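Local coordinates for protein Azi13 (Streptomyces sahachiroi, PDB 5HMB) that probably hydrolyses naphthoyl-type thioesters as a PaaI-family, hotdog-fold thioesterase, and belongs to the azinomycin biosynthetic pathway, at residues L20-I25 / E57-A62; W34-D39 / A87-G92; V51-V56 / N79-F84; A105-W110 / R128-R133. All blocks are in the same frame, centred on the assembly; numbering follows the deposited sequence. Where two conformers were deposited one is given.

Contact 1 (L20-I25 / E57-A62); sequences LQFERI and ESVASA
L20 drives one methyl tightly against the helix, its CD1 lying 3.5 Å from CB of S58, closer than carbons usually pack. F22 points its ring at helix segment 57-62 and meets V59 with the rim, the backbone CA of that residue lying near the ring plane, 4.0 Å from CZ. The A62 methyl comes in obliquely, with CB 3.6 Å from F22 CE2. With CG beside its backbone N (chi1 -83°), F22 sends this rim between V59 and A62. I25 follows after the chain turns a corner at E23 and rests its CG2 3.5 Å from A62 O, while its CD1 lies near the A62 methyl. Replacing F22 by an alanine would probably open a gap beside V59 and A62, leaving L20 and I25 to hold the strand to the helix from its two ends. The strand pairs onward with 29-35, and the S58 hydroxyl is engaged by A54 O and by H48 of the second subunit. Between the segments the adhesion is therefore apolar: methyls and one ring hold the strand to the helix, while the polar end of S58 is served elsewhere.

Contact 2 (W34-D39 / A87-G92); sequences WSVRAD and ATVADG
V36 plugs its forked side chain into the turn made by A87, T88 and V89, and its two methyls divide the work. CG2, on the side of its own backbone N, lies 3.3 Å from T88 O and 3.9 Å from the A87 methyl. CG1, anti to that N (chi1 -167°), is turned instead to the start of the next peptide, 3.8 Å from V89 N. V89 answers with one branch: its CG1 passes alongside the 34-39 backbone, 3.9 Å from V36 O, and reaches on toward the R37 carbonyl carbon and A38. At the other end S35 stays at a looser distance from the G92 carbonyl, its hydroxyl bonding to V36 O of its own segment from above the carbonyl plane. Each segment is braced from within. R37 turns its guanidinium edge to D39 and grips the carboxylate side-on, NE to OD1 at 3.0 Å and NH2 to OD2, while H17 O takes another bond from NH2. In the facing turn D91 OD1 receives T88 N at 2.8 Å, from above the carboxylate plane, and T88 O accepts D91 N. L41, L47 and L94 complete the apolar surroundings of V36. The arrangement joins the end of strand 29-35 to a short 3-10 turn in the connection between strands 72-83 and 93-100, at one end of the curved antiparallel sheet that characterises the hotdog fold.

Contact 3 (V51-V56 / N79-F84); sequences VHCAVV and NSTDFF
Helix segment 51-56 crosses strand 79-83 at 130° between their directions, the axes 8.5 Å apart, with C53 and T81 at the closest backbone approach. This is the core of the hotdog fold, in which the antiparallel sheet curls round a long central helix. Residues 79-82 also pair with a strand of the second subunit, so the sheet under the helix runs on across the interface. N79 carries the polar part. Its CG stands anti to the backbone N (chi1 178°), which lifts the amide to the helix, and ND2 donates to C53 O at 3.2 Å. That bond is bent, 136° at the hydrogen, and meets the carbonyl from a tilt; E57 OE1 is the stronger partner of the same nitrogen. The amide's other end is held as well: T81 OG1 donates to N79 OD1 at 2.8 Å, in the carbonyl plane and on a lone pair. N79 is thus gripped at both ends, which should fix the turn of its amide. V56 and T81 reach toward each other tip to tip, V56 CG1 lying 3.8 Å from T81 OG1. Farther along, the H52 and F83 rings lie rim to rim, neither over the other's face, and the nearest approach is made by the H52 methylene, CB 3.7 Å from F83 CE1. C53 also packs on C53 of the second subunit; its SG sits in the plane of the F83 ring, at the edge, 3.8 Å from CZ, a sulfur-aromatic contact.

Contact 4 (A105-W110 / R128-R133); sequences ATQQVW and RLHNLR. With SO4 (sulfate ion), chain C.
Strands 107-110 and 128-133 run antiparallel, 152° between their directions, with Q108 and L129 as the hydrogen-bonded pair between the non-hydrogen-bonded pairs Q107-H130 and V109-R128. N131 N adds a nearly straight bond to T106 O (178°). On the face of Q107 and V109, R128 runs extended and then bends at chi3 (-63°), which swings the guanidinium back over its neighbours. NH1 donates in the guanidinium plane to Q107 OE1 at 2.8 Å, and V109 CG2 covers the centre of one face, 4.0 Å from CZ. R128 NH2 forms a salt bridge with D82 of the third subunit; a leucine in its place would probably leave both Q107 OE1 and that carboxylate without their mate. These strands form a beta hairpin of the hotdog sheet, and its other face lies against helix 49-68. There Q108 is held at both ends of its amide: W110 NE1 donates to OE1 at 2.9 Å from above the carbonyl plane, and NE2 reaches N131 OD1 at 3.0 Å, with A64 O as a further acceptor. L129 CD1 touches W110 obliquely. In the loop just before strand 107-110, A105 O takes two firm donors, N131 ND2 at 3.0 Å from well above the carbonyl plane and R133 NE at 2.7 Å, nearer to that plane. A sulfate ion, probably from the crystallisation liquor, is bound at the start of the strand: T106 N and OG1 both hold its O2, the former at 2.7 Å, and Q107 N donates to O4 at 2.9 Å.

Overall arrangement
From the N terminus, contact 1 closes the first loop, bringing strand 21-26 onto the middle of helix 49-68. Contact 2 opens inside that loop, at the end of strand 29-35, and closes only at the connection before strand 93-100, so the two cross. Contact 3 starts on the same helix and is nested within the loop of contact 2, yet crosses contact 1; it joins helix to strand 72-83. Contact 4 follows in series and closes the last hairpin, far from contact 2, their centres about 32 Å apart. W34 packs on L20 and V55, linking contacts 1, 2 and 3, while S61 against L129 brings contact 4 to the helix.

Contact 1 (L20-I25 / E57-A62)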
loop_
_atom_site.group_PDB
_atom_site.type_symbol
_atom_site.label_atom_id
_atom_site.label_comp_id
_atom_site.label_asym_id
_atom_site.label_seq_id
_atom_site.Cartn_x
_atom_site.Cartn_y
_atom_site.Cartn_z
ATOM N N LEU A 20 18.178 15.732 -6.580
ATOM C CA LEU A 20 18.620 15.114 -5.338
ATOM C C LEU A 20 20.121 15.267 -5.156
ATOM O O LEU A 20 20.897 15.065 -6.091
ATOM C CB LEU A 20 18.270 13.631 -5.325
ATOM C CG LEU A 20 16.821 13.237 -5.132
ATOM C CD1 LEU A 20 16.741 11.724 -5.163
ATOM C CD2 LEU A 20 16.329 13.770 -3.804
ATOM N N GLN A 21 20.534 15.599 -3.934
ATOM C CA GLN A 21 21.950 15.664 -3.585
ATOM C C GLN A 21 22.173 14.771 -2.376
ATOM O O GLN A 21 21.714 15.085 -1.275
ATOM C CB GLN A 21 22.391 17.098 -3.303
ATOM C CG GLN A 21 21.989 18.074 -4.402
ATOM C CD GLN A 21 23.078 19.075 -4.726
ATOM O OE1 GLN A 21 22.953 20.266 -4.424
ATOM N NE2 GLN A 21 24.156 18.601 -5.352
ATOM N N PHE A 22 22.870 13.663 -2.580
ATOM C CA PHE A 22 23.033 12.683 -1.518
ATOM C C PHE A 22 24.106 13.121 -0.536
ATOM O O PHE A 22 25.228 13.453 -0.926
ATOM C CB PHE A 22 23.352 11.312 -2.106
ATOM C CG PHE A 22 22.133 10.568 -2.547
ATOM C CD1 PHE A 22 21.521 10.863 -3.751
ATOM C CD2 PHE A 22 21.559 9.619 -1.727
ATOM C CE1 PHE A 22 20.379 10.193 -4.154
ATOM C CE2 PHE A 22 20.419 8.948 -2.119
ATOM C CZ PHE A 22 19.831 9.235 -3.337
ATOM N N GLU A 23 23.734 13.151 0.739
ATOM C CA GLU A 23 24.659 13.426 1.826
ATOM C C GLU A 23 25.277 12.153 2.376
ATOM O O GLU A 23 26.403 12.182 2.885
ATOM C CB GLU A 23 23.927 14.180 2.946
ATOM C CG GLU A 23 24.797 14.680 4.097
ATOM C CD GLU A 23 25.769 15.772 3.676
ATOM O OE1 GLU A 23 26.796 15.953 4.370
ATOM O OE2 GLU A 23 25.511 16.446 2.655
ATOM N N ARG A 24 24.571 11.030 2.283
ATOM C CA ARG A 24 25.062 9.789 2.857
ATOM C C ARG A 24 24.400 8.629 2.132
ATOM O O ARG A 24 23.196 8.666 1.874
ATOM C CB ARG A 24 24.765 9.723 4.358
ATOM C CG ARG A 24 25.125 8.407 5.007
ATOM C CD ARG A 24 24.467 8.266 6.372
ATOM N NE ARG A 24 25.014 9.187 7.364
ATOM C CZ ARG A 24 26.127 8.967 8.055
ATOM N NH1 ARG A 24 26.545 9.859 8.946
ATOM N NH2 ARG A 24 26.828 7.860 7.853
ATOM N N ILE A 25 25.197 7.621 1.783
ATOM C CA ILE A 25 24.682 6.380 1.211
ATOM C C ILE A 25 25.420 5.221 1.863
ATOM O O ILE A 25 26.443 4.751 1.351
ATOM C CB ILE A 25 24.834 6.304 -0.319
ATOM C CG1 ILE A 25 24.235 7.525 -1.000
ATOM C CG2 ILE A 25 24.181 5.012 -0.850
ATOM C CD1 ILE A 25 24.245 7.435 -2.501
ATOM N N GLU A 57 11.563 6.478 -4.124
ATOM C CA GLU A 57 12.171 5.396 -4.892
ATOM C C GLU A 57 13.685 5.578 -4.981
ATOM O O GLU A 57 14.451 4.655 -4.669
ATOM C CB GLU A 57 11.530 5.318 -6.284
ATOM C CG GLU A 57 11.902 4.013 -7.037
ATOM C CD GLU A 57 11.188 2.791 -6.459
ATOM O OE1 GLU A 57 10.083 2.955 -5.898
ATOM O OE2 GLU A 57 11.723 1.669 -6.563
ATOM N N SER A 58 14.137 6.784 -5.354
ATOM C CA SER A 58 15.572 7.044 -5.524
ATOM C C SER A 58 16.346 6.819 -4.229
ATOM O O SER A 58 17.412 6.190 -4.233
ATOM C CB SER A 58 15.805 8.484 -5.998
ATOM O OG SER A 58 15.126 8.801 -7.196
ATOM N N VAL A 59 15.868 7.381 -3.114
ATOM C CA VAL A 59 16.669 7.326 -1.895
ATOM C C VAL A 59 16.708 5.898 -1.346
ATOM O O VAL A 59 17.756 5.417 -0.888
ATOM C CB VAL A 59 16.161 8.337 -0.850
ATOM C CG1 VAL A 59 17.036 8.276 0.381
ATOM C CG2 VAL A 59 16.168 9.769 -1.415
ATOM N N ALA A 60 15.583 5.191 -1.395
ATOM C CA ALA A 60 15.583 3.804 -0.947
ATOM C C ALA A 60 16.439 2.920 -1.863
ATOM O O ALA A 60 17.196 2.066 -1.378
ATOM C CB ALA A 60 14.145 3.287 -0.858
ATOM N N SER A 61 16.351 3.115 -3.186
ATOM C CA SER A 61 17.136 2.277 -4.099
ATOM C C SER A 61 18.624 2.474 -3.878
ATOM O O SER A 61 19.403 1.513 -3.955
ATOM C CB SER A 61 16.807 2.588 -5.563
ATOM O OG SER A 61 15.599 1.977 -5.980
ATOM N N ALA A 62 19.042 3.722 -3.641
ATOM C CA ALA A 62 20.446 3.986 -3.346
ATOM C C ALA A 62 20.898 3.190 -2.138
ATOM O O ALA A 62 21.969 2.578 -2.152
ATOM C CB ALA A 62 20.673 5.480 -3.103
#

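Contact 2 (W34-D39 / A87-G92)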
loop_
_atom_site.group_PDB
_atom_site.type_symbol
_atom_site.label_atom_id
_atom_site.label_comp_id
_atom_site.label_asym_id
_atom_site.label_seq_id
_atom_site.Cartn_x
_atom_site.Cartn_y
_atom_site.Cartn_z
ATOM N N TRP A 34 16.988 18.089 -1.319
ATOM C CA TRP A 34 16.413 18.570 -2.569
ATOM C C TRP A 34 15.422 19.679 -2.231
ATOM O O TRP A 34 15.143 19.954 -1.060
ATOM C CB TRP A 34 15.742 17.440 -3.346
ATOM C CG TRP A 34 14.660 16.729 -2.583
ATOM C CD1 TRP A 34 14.813 15.938 -1.475
ATOM C CD2 TRP A 34 13.257 16.725 -2.890
ATOM N NE1 TRP A 34 13.587 15.447 -1.076
ATOM C CE2 TRP A 34 12.619 15.922 -1.925
ATOM C CE3 TRP A 34 12.481 17.319 -3.894
ATOM C CZ2 TRP A 34 11.247 15.691 -1.937
ATOM C CZ3 TRP A 34 11.123 17.087 -3.906
ATOM C CH2 TRP A 34 10.519 16.274 -2.935
ATOM N N SER A 35 14.882 20.302 -3.271
ATOM C CA SER A 35 14.004 21.444 -3.104
ATOM C C SER A 35 12.867 21.383 -4.108
ATOM O O SER A 35 13.026 20.858 -5.210
ATOM C CB SER A 35 14.760 22.757 -3.285
ATOM O OG SER A 35 13.835 23.832 -3.327
ATOM N N VAL A 36 11.713 21.920 -3.709
ATOM C CA VAL A 36 10.613 22.110 -4.643
ATOM C C VAL A 36 11.008 23.163 -5.673
ATOM O O VAL A 36 11.635 24.178 -5.340
ATOM C CB VAL A 36 9.335 22.522 -3.891
ATOM C CG1 VAL A 36 8.140 22.421 -4.799
ATOM C CG2 VAL A 36 9.147 21.662 -2.642
ATOM N N ARG A 37 10.657 22.924 -6.932
ATOM C CA ARG A 37 11.007 23.829 -8.017
ATOM C C ARG A 37 9.781 24.075 -8.872
ATOM O O ARG A 37 8.817 23.307 -8.842
ATOM C CB ARG A 37 12.135 23.272 -8.909
ATOM C CG ARG A 37 13.459 23.053 -8.227
ATOM C CD ARG A 37 14.549 22.699 -9.258
ATOM N NE ARG A 37 14.039 21.866 -10.351
ATOM C CZ ARG A 37 14.400 20.603 -10.568
ATOM N NH1 ARG A 37 15.283 20.015 -9.777
ATOM N NH2 ARG A 37 13.885 19.927 -11.587
ATOM N N ALA A 38 9.844 25.153 -9.656
ATOM C CA ALA A 38 8.711 25.539 -10.490
ATOM C C ALA A 38 8.318 24.423 -11.456
ATOM O O ALA A 38 7.126 24.155 -11.652
ATOM C CB ALA A 38 9.040 26.825 -11.249
ATOM N N ASP A 39 9.299 23.758 -12.068
ATOM C CA ASP A 39 9.010 22.706 -13.040
ATOM C C ASP A 39 8.560 21.395 -12.402
ATOM O O ASP A 39 8.136 20.488 -13.128
ATOM C CB ASP A 39 10.237 22.446 -13.923
ATOM C CG ASP A 39 11.488 22.158 -13.120
ATOM O OD1 ASP A 39 11.579 22.640 -11.971
ATOM O OD2 ASP A 39 12.381 21.455 -13.639
ATOM N N ALA A 87 3.849 20.699 -0.236
ATOM C CA ALA A 87 5.169 21.303 -0.327
ATOM C C ALA A 87 5.177 22.291 -1.483
ATOM O O ALA A 87 4.665 21.994 -2.566
ATOM C CB ALA A 87 6.255 20.238 -0.523
ATOM N N THR A 88 5.726 23.482 -1.242
ATOM C CA THR A 88 5.842 24.517 -2.266
ATOM C C THR A 88 7.279 24.995 -2.342
ATOM O O THR A 88 8.137 24.604 -1.540
ATOM C CB THR A 88 4.956 25.732 -1.967
ATOM O OG1 THR A 88 5.425 26.341 -0.759
ATOM C CG2 THR A 88 3.525 25.319 -1.796
ATOM N N VAL A 89 7.523 25.893 -3.300
ATOM C CA VAL A 89 8.831 26.527 -3.407
ATOM C C VAL A 89 9.172 27.268 -2.123
ATOM O O VAL A 89 10.334 27.300 -1.698
ATOM C CB VAL A 89 8.855 27.458 -4.629
ATOM C CG1 VAL A 89 8.686 26.646 -5.893
ATOM C CG2 VAL A 89 7.747 28.473 -4.526
ATOM N N ALA A 90 8.165 27.840 -1.462
ATOM C CA ALA A 90 8.404 28.597 -0.243
ATOM C C ALA A 90 8.925 27.722 0.882
ATOM O O ALA A 90 9.483 28.247 1.850
ATOM C CB ALA A 90 7.115 29.304 0.203
ATOM N N ASP A 91 8.771 26.404 0.779
ATOM C CA ASP A 91 9.064 25.566 1.931
ATOM C C ASP A 91 10.541 25.251 2.080
ATOM O O ASP A 91 10.933 24.672 3.100
ATOM C CB ASP A 91 8.219 24.295 1.862
ATOM C CG ASP A 91 6.750 24.592 2.098
ATOM O OD1 ASP A 91 6.059 24.966 1.126
ATOM O OD2 ASP A 91 6.305 24.519 3.265
ATOM N N GLY A 92 11.369 25.638 1.117
ATOM C CA GLY A 92 12.796 25.464 1.286
ATOM C C GLY A 92 13.297 24.055 1.052
ATOM O O GLY A 92 12.789 23.352 0.172
#

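Contact 3 (V51-V56 / N79-F84)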
loop_
_atom_site.group_PDB
_atom_site.type_symbol
_atom_site.label_atom_id
_atom_site.label_comp_id
_atom_site.label_asym_id
_atom_site.label_seq_id
_atom_site.Cartn_x
_atom_site.Cartn_y
_atom_site.Cartn_z
ATOM N N VAL A 51 6.579 13.395 -7.780
ATOM C CA VAL A 51 7.937 13.751 -7.382
ATOM C C VAL A 51 8.269 13.146 -6.021
ATOM O O VAL A 51 9.363 12.611 -5.818
ATOM C CB VAL A 51 8.127 15.279 -7.387
ATOM C CG1 VAL A 51 9.567 15.607 -6.981
ATOM C CG2 VAL A 51 7.815 15.842 -8.767
ATOM N N HIS A 52 7.329 13.213 -5.071
ATOM C CA HIS A 52 7.534 12.564 -3.777
ATOM C C HIS A 52 7.816 11.076 -3.941
ATOM O O HIS A 52 8.732 10.536 -3.311
ATOM C CB HIS A 52 6.313 12.770 -2.869
ATOM C CG HIS A 52 6.324 14.074 -2.144
ATOM N ND1 HIS A 52 7.435 14.538 -1.477
ATOM C CD2 HIS A 52 5.359 15.015 -1.982
ATOM C CE1 HIS A 52 7.156 15.713 -0.936
ATOM N NE2 HIS A 52 5.904 16.020 -1.223
ATOM N N CYS A 53 7.023 10.390 -4.768
ATOM C CA CYS A 53 7.239 8.957 -4.989
ATOM C C CYS A 53 8.595 8.692 -5.614
ATOM O O CYS A 53 9.289 7.740 -5.231
ATOM C CB CYS A 53 6.159 8.395 -5.904
ATOM S SG CYS A 53 4.439 8.699 -5.337
ATOM N N ALA A 54 8.968 9.500 -6.612
ATOM C CA ALA A 54 10.240 9.309 -7.301
ATOM C C ALA A 54 11.424 9.503 -6.358
ATOM O O ALA A 54 12.427 8.784 -6.452
ATOM C CB ALA A 54 10.329 10.275 -8.486
ATOM N N VAL A 55 11.344 10.495 -5.466
ATOM C CA VAL A 55 12.414 10.717 -4.495
ATOM C C VAL A 55 12.491 9.565 -3.505
ATOM O O VAL A 55 13.581 9.138 -3.098
ATOM C CB VAL A 55 12.188 12.048 -3.757
ATOM C CG1 VAL A 55 13.061 12.111 -2.493
ATOM C CG2 VAL A 55 12.462 13.208 -4.686
ATOM N N VAL A 56 11.337 9.086 -3.049
ATOM C CA VAL A 56 11.317 7.920 -2.171
ATOM C C VAL A 56 11.957 6.721 -2.874
ATOM O O VAL A 56 12.812 6.021 -2.311
ATOM C CB VAL A 56 9.866 7.640 -1.731
ATOM C CG1 VAL A 56 9.735 6.257 -1.149
ATOM C CG2 VAL A 56 9.404 8.688 -0.703
ATOM N N ASN A 79 6.098 0.619 -4.496
ATOM C CA ASN A 79 6.353 1.910 -3.877
ATOM C C ASN A 79 5.017 2.461 -3.398
ATOM O O ASN A 79 4.139 2.750 -4.219
ATOM C CB ASN A 79 7.001 2.852 -4.885
ATOM C CG ASN A 79 7.259 4.230 -4.328
ATOM O OD1 ASN A 79 6.394 4.840 -3.680
ATOM N ND2 ASN A 79 8.463 4.745 -4.583
ATOM N N SER A 80 4.887 2.637 -2.087
ATOM C CA SER A 80 3.674 3.168 -1.474
ATOM C C SER A 80 4.050 4.424 -0.701
ATOM O O SER A 80 4.708 4.339 0.342
ATOM C CB SER A 80 3.039 2.133 -0.554
ATOM O OG SER A 80 1.700 2.467 -0.279
ATOM N N THR A 81 3.630 5.581 -1.204
ATOM C CA THR A 81 4.003 6.865 -0.624
ATOM C C THR A 81 2.747 7.614 -0.198
ATOM O O THR A 81 1.784 7.707 -0.971
ATOM C CB THR A 81 4.835 7.692 -1.615
ATOM O OG1 THR A 81 6.086 7.028 -1.885
ATOM C CG2 THR A 81 5.137 9.097 -1.079
ATOM N N ASP A 82 2.747 8.096 1.047
ATOM C CA ASP A 82 1.725 9.010 1.565
ATOM C C ASP A 82 2.237 10.443 1.479
ATOM O O ASP A 82 3.407 10.707 1.770
ATOM C CB ASP A 82 1.380 8.704 3.023
ATOM C CG ASP A 82 0.648 7.392 3.194
ATOM O OD1 ASP A 82 -0.236 7.101 2.372
ATOM O OD2 ASP A 82 0.948 6.658 4.162
ATOM N N PHE A 83 1.361 11.368 1.089
ATOM C CA PHE A 83 1.679 12.790 1.077
ATOM C C PHE A 83 0.911 13.428 2.224
ATOM O O PHE A 83 -0.322 13.395 2.228
ATOM C CB PHE A 83 1.303 13.432 -0.258
ATOM C CG PHE A 83 1.467 12.526 -1.434
ATOM C CD1 PHE A 83 2.732 12.101 -1.831
ATOM C CD2 PHE A 83 0.363 12.110 -2.168
ATOM C CE1 PHE A 83 2.898 11.255 -2.928
ATOM C CE2 PHE A 83 0.520 11.268 -3.273
ATOM C CZ PHE A 83 1.798 10.835 -3.648
ATOM N N PHE A 84 1.638 13.973 3.207
ATOM C CA PHE A 84 1.032 14.474 4.441
ATOM C C PHE A 84 0.837 15.979 4.482
ATOM O O PHE A 84 -0.011 16.451 5.243
ATOM C CB PHE A 84 1.870 14.084 5.662
ATOM C CG PHE A 84 1.843 12.627 5.951
ATOM C CD1 PHE A 84 0.685 12.022 6.394
ATOM C CD2 PHE A 84 2.974 11.852 5.756
ATOM C CE1 PHE A 84 0.654 10.674 6.646
ATOM C CE2 PHE A 84 2.950 10.505 6.027
ATOM C CZ PHE A 84 1.783 9.914 6.459
#

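Contact 4 (A105-W110 / R128-R133)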
loop_
_atom_site.group_PDB
_atom_site.type_symbol
_atom_site.label_atom_id
_atom_site.label_comp_id
_atom_site.label_asym_id
_atom_site.label_seq_id
_atom_site.Cartn_x
_atom_site.Cartn_y
_atom_site.Cartn_z
ATOM N N ALA A 105 17.418 -12.376 1.955
ATOM C CA ALA A 105 18.027 -13.040 0.809
ATOM C C ALA A 105 17.492 -12.473 -0.493
ATOM O O ALA A 105 18.258 -11.969 -1.321
ATOM C CB ALA A 105 17.782 -14.547 0.877
ATOM N N THR A 106 16.175 -12.536 -0.690
ATOM C CA THR A 106 15.595 -12.120 -1.957
ATOM C C THR A 106 14.951 -10.736 -1.931
ATOM O O THR A 106 14.901 -10.087 -2.981
ATOM C CB THR A 106 14.560 -13.140 -2.425
ATOM O OG1 THR A 106 13.544 -13.268 -1.431
ATOM C CG2 THR A 106 15.241 -14.546 -2.681
ATOM N N GLN A 107 14.462 -10.262 -0.782
ATOM C CA GLN A 107 13.704 -9.011 -0.707
ATOM C C GLN A 107 14.389 -7.999 0.197
ATOM O O GLN A 107 15.063 -8.367 1.164
ATOM C CB GLN A 107 12.297 -9.236 -0.146
ATOM C CG GLN A 107 11.424 -10.167 -0.943
ATOM C CD GLN A 107 10.846 -9.501 -2.167
ATOM O OE1 GLN A 107 9.723 -9.000 -2.134
ATOM N NE2 GLN A 107 11.608 -9.491 -3.263
ATOM N N GLN A 108 14.177 -6.708 -0.106
ATOM C CA GLN A 108 14.441 -5.617 0.821
ATOM C C GLN A 108 13.217 -4.706 0.895
ATOM O O GLN A 108 12.539 -4.480 -0.115
ATOM C CB GLN A 108 15.642 -4.762 0.409
ATOM C CG GLN A 108 16.962 -5.510 0.252
ATOM C CD GLN A 108 18.121 -4.553 0.062
ATOM O OE1 GLN A 108 18.313 -3.626 0.856
ATOM N NE2 GLN A 108 18.886 -4.753 -1.009
ATOM N N VAL A 109 12.948 -4.168 2.088
ATOM C CA VAL A 109 11.974 -3.100 2.281
ATOM C C VAL A 109 12.650 -1.959 3.030
ATOM O O VAL A 109 13.292 -2.184 4.060
ATOM C CB VAL A 109 10.731 -3.582 3.051
ATOM C CG1 VAL A 109 9.787 -2.406 3.291
ATOM C CG2 VAL A 109 10.031 -4.673 2.288
ATOM N N TRP A 110 12.496 -0.738 2.517
ATOM C CA TRP A 110 13.029 0.465 3.131
ATOM C C TRP A 110 11.897 1.459 3.362
ATOM O O TRP A 110 10.906 1.463 2.632
ATOM C CB TRP A 110 14.109 1.114 2.257
ATOM C CG TRP A 110 15.351 0.309 2.221
ATOM C CD1 TRP A 110 15.543 -0.883 1.575
ATOM C CD2 TRP A 110 16.581 0.612 2.889
ATOM N NE1 TRP A 110 16.830 -1.333 1.793
ATOM C CE2 TRP A 110 17.483 -0.434 2.599
ATOM C CE3 TRP A 110 17.008 1.669 3.705
ATOM C CZ2 TRP A 110 18.792 -0.453 3.097
ATOM C CZ3 TRP A 110 18.306 1.649 4.197
ATOM C CH2 TRP A 110 19.181 0.594 3.892
ATOM N N ARG A 128 9.612 -1.646 -1.671
ATOM C CA ARG A 128 9.977 -3.051 -1.709
ATOM C C ARG A 128 10.806 -3.262 -2.959
ATOM O O ARG A 128 10.422 -2.797 -4.038
ATOM C CB ARG A 128 8.744 -3.956 -1.730
ATOM C CG ARG A 128 9.088 -5.473 -1.979
ATOM C CD ARG A 128 7.819 -6.336 -1.908
ATOM N NE ARG A 128 7.194 -6.315 -0.577
ATOM C CZ ARG A 128 7.514 -7.183 0.381
ATOM N NH1 ARG A 128 8.445 -8.104 0.139
ATOM N NH2 ARG A 128 6.913 -7.141 1.567
ATOM N N LEU A 129 11.950 -3.925 -2.797
ATOM C CA LEU A 129 12.873 -4.208 -3.879
ATOM C C LEU A 129 13.270 -5.678 -3.846
ATOM O O LEU A 129 13.265 -6.322 -2.795
ATOM C CB LEU A 129 14.128 -3.343 -3.779
ATOM C CG LEU A 129 13.940 -1.841 -3.568
ATOM C CD1 LEU A 129 14.369 -1.447 -2.165
ATOM C CD2 LEU A 129 14.726 -1.062 -4.610
ATOM N N HIS A 130 13.629 -6.201 -5.006
ATOM C CA HIS A 130 14.026 -7.597 -5.159
ATOM C C HIS A 130 15.539 -7.653 -5.325
ATOM O O HIS A 130 16.123 -6.803 -6.003
ATOM C CB HIS A 130 13.298 -8.206 -6.362
ATOM C CG HIS A 130 13.647 -9.635 -6.649
ATOM N ND1 HIS A 130 13.467 -10.653 -5.735
ATOM C CD2 HIS A 130 14.140 -10.220 -7.768
ATOM C CE1 HIS A 130 13.853 -11.799 -6.270
ATOM N NE2 HIS A 130 14.266 -11.564 -7.502
ATOM N N ASN A 131 16.185 -8.610 -4.649
ATOM C CA ASN A 131 17.623 -8.831 -4.811
ATOM C C ASN A 131 17.856 -9.847 -5.919
ATOM O O ASN A 131 17.450 -11.006 -5.791
ATOM C CB ASN A 131 18.280 -9.353 -3.535
ATOM C CG ASN A 131 18.122 -8.420 -2.363
ATOM O OD1 ASN A 131 18.190 -7.203 -2.504
ATOM N ND2 ASN A 131 17.939 -8.994 -1.187
ATOM N N LEU A 132 18.524 -9.420 -6.987
ATOM C CA LEU A 132 18.962 -10.315 -8.060
ATOM C C LEU A 132 20.419 -10.660 -7.782
ATOM O O LEU A 132 21.319 -9.889 -8.123
ATOM C CB LEU A 132 18.804 -9.661 -9.429
ATOM C CG LEU A 132 17.435 -9.706 -10.106
ATOM C CD1 LEU A 132 17.556 -9.208 -11.532
ATOM C CD2 LEU A 132 16.868 -11.122 -10.086
ATOM N N ARG A 133 20.653 -11.803 -7.145
ATOM C CA ARG A 133 21.986 -12.108 -6.651
ATOM C C ARG A 133 22.802 -12.825 -7.715
ATOM O O ARG A 133 22.254 -13.489 -8.600
ATOM C CB ARG A 133 21.916 -12.952 -5.379
ATOM C CG ARG A 133 21.634 -12.127 -4.134
ATOM C CD ARG A 133 21.573 -13.002 -2.902
ATOM N NE ARG A 133 20.885 -12.324 -1.810
ATOM C CZ ARG A 133 21.489 -11.605 -0.872
ATOM N NH1 ARG A 133 22.811 -11.470 -0.885
ATOM N NH2 ARG A 133 20.766 -11.020 0.081
HETATM S S SO4 C . 13.827 -12.721 2.182
HETATM O O1 SO4 C . 14.459 -13.029 3.468
HETATM O O2 SO4 C . 14.386 -13.546 1.107
HETATM O O3 SO4 C . 12.395 -12.964 2.294
HETATM O O4 SO4 C . 14.077 -11.323 1.839
#